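Local atomic coordinates of Baccell_00875 (Bacteroides cellulosilyticus DSM 14838, PDB entry 5NO8), a protein that probably acts as a polysaccharide lyase that removes L-rhamnose caps from glucuronic acid on complex arabinogalactan proteins. Residues A[546-557]-A[617-628]. Sequence-based numbering, arbitrary orientation.
With GOL (glycerol), chain F.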
loop_
_atom_site.group_PDB
_atom_site.type_symbol
_atom_site.label_atom_id
_atom_site.label_comp_id
_atom_site.label_asym_id
_atom_site.label_seq_id
_atom_site.Cartn_x
_atom_site.Cartn_y
_atom_site.Cartn_z
ATOM N N ALA A 546 -12.632 0.560 0.769
ATOM C CA ALA A 546 -12.591 2.020 0.589
ATOM C C ALA A 546 -13.732 2.510 -0.309
ATOM O O ALA A 546 -14.392 3.475 0.043
ATOM C CB ALA A 546 -11.242 2.500 0.073
ATOM N N PRO A 547 -13.963 1.845 -1.454
ATOM C CA PRO A 547 -15.103 2.274 -2.293
ATOM C C PRO A 547 -16.483 2.206 -1.627
ATOM O O PRO A 547 -17.331 3.053 -1.929
ATOM C CB PRO A 547 -15.060 1.290 -3.442
ATOM C CG PRO A 547 -13.618 0.978 -3.585
ATOM C CD PRO A 547 -13.128 0.872 -2.171
ATOM N N ALA A 548 -16.700 1.220 -0.750
ATOM C CA ALA A 548 -17.952 1.146 0.022
ATOM C C ALA A 548 -18.172 2.440 0.765
ATOM O O ALA A 548 -19.246 3.037 0.704
ATOM C CB ALA A 548 -17.924 -0.017 1.024
ATOM N N ILE A 549 -17.132 2.901 1.443
ATOM C CA ILE A 549 -17.241 4.061 2.307
ATOM C C ILE A 549 -17.279 5.351 1.474
ATOM O O ILE A 549 -17.987 6.312 1.844
ATOM C CB ILE A 549 -16.080 4.109 3.317
ATOM C CG1 ILE A 549 -16.039 2.820 4.147
ATOM C CG2 ILE A 549 -16.170 5.314 4.223
ATOM C CD1 ILE A 549 -14.858 2.746 5.082
ATOM N N GLN A 550 -16.523 5.360 0.374
ATOM C CA GLN A 550 -16.492 6.461 -0.607
ATOM C C GLN A 550 -17.915 6.689 -1.135
ATOM O O GLN A 550 -18.422 7.815 -1.165
ATOM C CB GLN A 550 -15.542 6.089 -1.762
ATOM C CG GLN A 550 -15.364 7.105 -2.882
ATOM C CD GLN A 550 -14.612 6.536 -4.088
ATOM O OE1 GLN A 550 -14.617 5.315 -4.349
ATOM N NE2 GLN A 550 -13.967 7.422 -4.840
ATOM N N PHE A 551 -18.569 5.596 -1.491
ATOM C CA PHE A 551 -19.953 5.655 -1.960
ATOM C C PHE A 551 -20.923 6.153 -0.895
ATOM O O PHE A 551 -21.715 7.090 -1.136
ATOM C CB PHE A 551 -20.398 4.285 -2.439
ATOM C CG PHE A 551 -21.815 4.269 -2.905
ATOM C CD1 PHE A 551 -22.106 4.564 -4.202
ATOM C CD2 PHE A 551 -22.847 4.010 -2.009
ATOM C CE1 PHE A 551 -23.416 4.584 -4.654
ATOM C CE2 PHE A 551 -24.153 4.023 -2.438
ATOM C CZ PHE A 551 -24.437 4.306 -3.755
ATOM N N LEU A 552 -20.881 5.527 0.276
ATOM C CA LEU A 552 -21.788 5.886 1.357
ATOM C C LEU A 552 -21.640 7.324 1.838
ATOM O O LEU A 552 -22.640 7.978 2.154
ATOM C CB LEU A 552 -21.661 4.932 2.536
ATOM C CG LEU A 552 -22.114 3.479 2.318
ATOM C CD1 LEU A 552 -21.575 2.646 3.456
ATOM C CD2 LEU A 552 -23.629 3.340 2.253
ATOM N N ALA A 553 -20.406 7.822 1.916
ATOM C CA ALA A 553 -20.185 9.188 2.363
ATOM C C ALA A 553 -20.779 10.200 1.371
ATOM O O ALA A 553 -21.393 11.196 1.775
ATOM C CB ALA A 553 -18.709 9.455 2.581
ATOM N N GLN A 554 -20.577 9.941 0.090
ATOM C CA GLN A 554 -21.202 10.746 -0.964
ATOM C C GLN A 554 -22.731 10.648 -0.900
ATOM O O GLN A 554 -23.429 11.656 -1.061
ATOM C CB GLN A 554 -20.748 10.324 -2.341
ATOM C CG GLN A 554 -19.304 10.649 -2.674
ATOM C CD GLN A 554 -18.934 10.111 -4.023
ATOM O OE1 GLN A 554 -18.323 9.039 -4.135
ATOM N NE2 GLN A 554 -19.337 10.802 -5.060
ATOM N N LEU A 555 -23.251 9.444 -0.676
ATOM C CA LEU A 555 -24.708 9.276 -0.567
ATOM C C LEU A 555 -25.245 10.055 0.631
ATOM O O LEU A 555 -26.284 10.707 0.520
ATOM C CB LEU A 555 -25.093 7.798 -0.498
ATOM C CG LEU A 555 -26.598 7.482 -0.608
ATOM C CD1 LEU A 555 -27.162 8.087 -1.888
ATOM C CD2 LEU A 555 -26.841 5.972 -0.617
ATOM N N TYR A 556 -24.518 10.070 1.742
ATOM C CA TYR A 556 -24.884 10.923 2.858
ATOM C C TYR A 556 -24.899 12.409 2.474
ATOM O O TYR A 556 -25.824 13.141 2.847
ATOM C CB TYR A 556 -23.967 10.729 4.068
ATOM C CG TYR A 556 -24.274 11.706 5.166
ATOM C CD1 TYR A 556 -25.416 11.546 5.958
ATOM C CD2 TYR A 556 -23.477 12.830 5.381
ATOM C CE1 TYR A 556 -25.720 12.449 6.955
ATOM C CE2 TYR A 556 -23.797 13.749 6.365
ATOM C CZ TYR A 556 -24.920 13.544 7.142
ATOM O OH TYR A 556 -25.220 14.428 8.131
ATOM N N LEU A 557 -23.853 12.863 1.777
ATOM C CA LEU A 557 -23.753 14.275 1.437
ATOM C C LEU A 557 -24.870 14.707 0.481
ATOM O O LEU A 557 -25.266 15.865 0.501
ATOM C CB LEU A 557 -22.374 14.611 0.857
ATOM C CG LEU A 557 -21.214 14.525 1.872
ATOM C CD1 LEU A 557 -19.845 14.513 1.180
ATOM C CD2 LEU A 557 -21.271 15.649 2.888
ATOM N N ILE A 617 -7.804 6.143 -2.834
ATOM C CA ILE A 617 -9.237 6.071 -2.548
ATOM C C ILE A 617 -9.465 6.345 -1.067
ATOM O O ILE A 617 -10.435 6.990 -0.691
ATOM C CB ILE A 617 -9.853 4.688 -2.887
ATOM C CG1 ILE A 617 -9.612 4.285 -4.331
ATOM C CG2 ILE A 617 -11.367 4.742 -2.651
ATOM C CD1 ILE A 617 -9.846 2.810 -4.556
ATOM N N THR A 618 -8.556 5.861 -0.201
ATOM C CA THR A 618 -8.638 6.162 1.211
ATOM C C THR A 618 -8.536 7.675 1.473
ATOM O O THR A 618 -9.244 8.198 2.308
ATOM C CB THR A 618 -7.580 5.378 1.997
ATOM O OG1 THR A 618 -7.859 3.984 1.826
ATOM C CG2 THR A 618 -7.594 5.705 3.476
ATOM N N GLY A 619 -7.670 8.358 0.728
ATOM C CA GLY A 619 -7.626 9.815 0.746
ATOM C C GLY A 619 -8.982 10.416 0.392
ATOM O O GLY A 619 -9.425 11.315 1.065
ATOM N N ALA A 620 -9.602 9.925 -0.677
ATOM C CA ALA A 620 -10.940 10.391 -1.051
ATOM C C ALA A 620 -11.937 10.197 0.084
ATOM O O ALA A 620 -12.694 11.112 0.421
ATOM C CB ALA A 620 -11.420 9.710 -2.298
ATOM N N VAL A 621 -11.906 9.016 0.707
ATOM C CA VAL A 621 -12.752 8.725 1.840
ATOM C C VAL A 621 -12.553 9.707 2.975
ATOM O O VAL A 621 -13.537 10.179 3.569
ATOM C CB VAL A 621 -12.531 7.284 2.364
ATOM C CG1 VAL A 621 -13.201 7.083 3.732
ATOM C CG2 VAL A 621 -13.026 6.273 1.347
ATOM N N TYR A 622 -11.290 9.994 3.322
ATOM C CA TYR A 622 -10.985 10.915 4.398
ATOM C C TYR A 622 -11.486 12.321 4.076
ATOM O O TYR A 622 -11.992 13.002 4.964
ATOM C CB TYR A 622 -9.482 10.981 4.677
ATOM C CG TYR A 622 -8.856 9.750 5.273
ATOM C CD1 TYR A 622 -9.637 8.701 5.800
ATOM C CD2 TYR A 622 -7.469 9.623 5.330
ATOM C CE1 TYR A 622 -9.041 7.592 6.373
ATOM C CE2 TYR A 622 -6.881 8.505 5.897
ATOM C CZ TYR A 622 -7.672 7.511 6.431
ATOM O OH TYR A 622 -7.091 6.380 6.968
ATOM N N TYR A 623 -11.339 12.721 2.815
ATOM C CA TYR A 623 -11.874 14.003 2.305
ATOM C C TYR A 623 -13.403 14.082 2.482
ATOM O O TYR A 623 -13.931 15.055 3.060
ATOM C CB TYR A 623 -11.446 14.187 0.847
ATOM C CG TYR A 623 -12.258 15.160 0.031
ATOM C CD1 TYR A 623 -12.010 16.534 0.093
ATOM C CD2 TYR A 623 -13.240 14.704 -0.837
ATOM C CE1 TYR A 623 -12.758 17.428 -0.674
ATOM C CE2 TYR A 623 -13.985 15.571 -1.599
ATOM C CZ TYR A 623 -13.752 16.924 -1.503
ATOM O OH TYR A 623 -14.517 17.757 -2.278
ATOM N N TYR A 624 -14.099 13.046 2.040
ATOM C CA TYR A 624 -15.563 13.026 2.195
ATOM C C TYR A 624 -15.970 12.950 3.661
ATOM O O TYR A 624 -16.946 13.587 4.068
ATOM C CB TYR A 624 -16.207 11.879 1.428
ATOM C CG TYR A 624 -16.164 11.978 -0.073
ATOM C CD1 TYR A 624 -16.726 13.061 -0.738
ATOM C CD2 TYR A 624 -15.596 10.972 -0.841
ATOM C CE1 TYR A 624 -16.702 13.154 -2.107
ATOM C CE2 TYR A 624 -15.576 11.050 -2.212
ATOM C CZ TYR A 624 -16.127 12.162 -2.841
ATOM O OH TYR A 624 -16.109 12.243 -4.191
ATOM N N TYR A 625 -15.248 12.166 4.462
ATOM C CA TYR A 625 -15.563 12.031 5.872
ATOM C C TYR A 625 -15.438 13.396 6.590
ATOM O O TYR A 625 -16.255 13.713 7.461
ATOM C CB TYR A 625 -14.669 10.974 6.516
ATOM C CG TYR A 625 -14.936 10.767 7.968
ATOM C CD1 TYR A 625 -15.961 9.934 8.391
ATOM C CD2 TYR A 625 -14.191 11.426 8.928
ATOM C CE1 TYR A 625 -16.217 9.749 9.745
ATOM C CE2 TYR A 625 -14.444 11.258 10.283
ATOM C CZ TYR A 625 -15.454 10.407 10.687
ATOM O OH TYR A 625 -15.704 10.243 12.034
ATOM N N ALA A 626 -14.414 14.193 6.237
ATOM C CA ALA A 626 -14.266 15.534 6.791
ATOM C C ALA A 626 -15.440 16.455 6.393
ATOM O O ALA A 626 -15.874 17.271 7.213
ATOM C CB ALA A 626 -12.942 16.163 6.392
ATOM N N LEU A 627 -15.928 16.324 5.165
ATOM C CA LEU A 627 -17.126 17.064 4.730
ATOM C C LEU A 627 -18.383 16.642 5.505
ATOM O O LEU A 627 -19.234 17.471 5.809
ATOM C CB LEU A 627 -17.364 16.867 3.236
ATOM C CG LEU A 627 -16.347 17.493 2.274
ATOM C CD1 LEU A 627 -16.680 17.163 0.840
ATOM C CD2 LEU A 627 -16.290 18.997 2.472
ATOM N N CYS A 628 -18.484 15.349 5.800
ATOM C CA CYS A 628 -19.622 14.765 6.514
ATOM C C CYS A 628 -19.693 15.166 7.988
ATOM O O CYS A 628 -20.775 15.441 8.507
ATOM C CB CYS A 628 -19.592 13.225 6.393
ATOM S SG CYS A 628 -19.967 12.509 4.779
HETATM C C1 GOL F . -13.821 11.198 -8.336
HETATM O O1 GOL F . -13.558 12.308 -9.228
HETATM C C2 GOL F . -15.214 11.273 -7.697
HETATM O O2 GOL F . -16.242 11.280 -8.712
HETATM C C3 GOL F . -15.481 10.027 -6.841
HETATM O O3 GOL F . -14.759 10.023 -5.603
#
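Knobs-into-holes packing joins 546-557 and 617-628, helices of the C-terminal, mainly helical part of the chain, running the same way at 26° with axes 8.9 Å apart; no hydrogen bond crosses between them. Y624 is the larger knob, set among Q550, A553, Q554 and L557. Its CG lies beside its own backbone N (chi1 -69°), which lays the ring along the flank of the partner helix, into the hole between Q550 and Q554. Over one ring face comes the methylene of Q554, a CH-pi contact with CG 3.7 Å from the centroid, and the Q554 amide plane stacks almost parallel to the ring. A553 suits the foot of this knob, its small methyl letting CB come within 3.7 Å of Y624 CB. In return Q550 fits among I617, A620, V621 and Y624; its amide bonds G493 N through OE1 and Y686 OH through NE2. A glycerol, probably from the crystallisation liquor, adds O3 as partner to Q550 NE2 (2.8 Å) and, at the ring edge, Y624 OH (3.0 Å); E456 and K404 hold it too. With a leucine in place of Y624, glycerol O3 would probably lose its phenolic partner and the Q554 methylene its aromatic face. Beta-branched V621 sends CG1 to I549 CG2, a tight 3.5 Å, and CG2 to A546 O (3.4 Å), near Q550 N; A546 offers a bare methyl to I617 CG2. The compact C628 thiol packs against A553, L557 and Y556, SG lying 3.6 Å from Y556 CD2, an oblique sulfur-aromatic contact. Around the pair, helix 496-505 touches F551, Q554 and L557, helix 562-576 borders I549, L552 and T618, and helix 632-644 packs on Y622 and Y623.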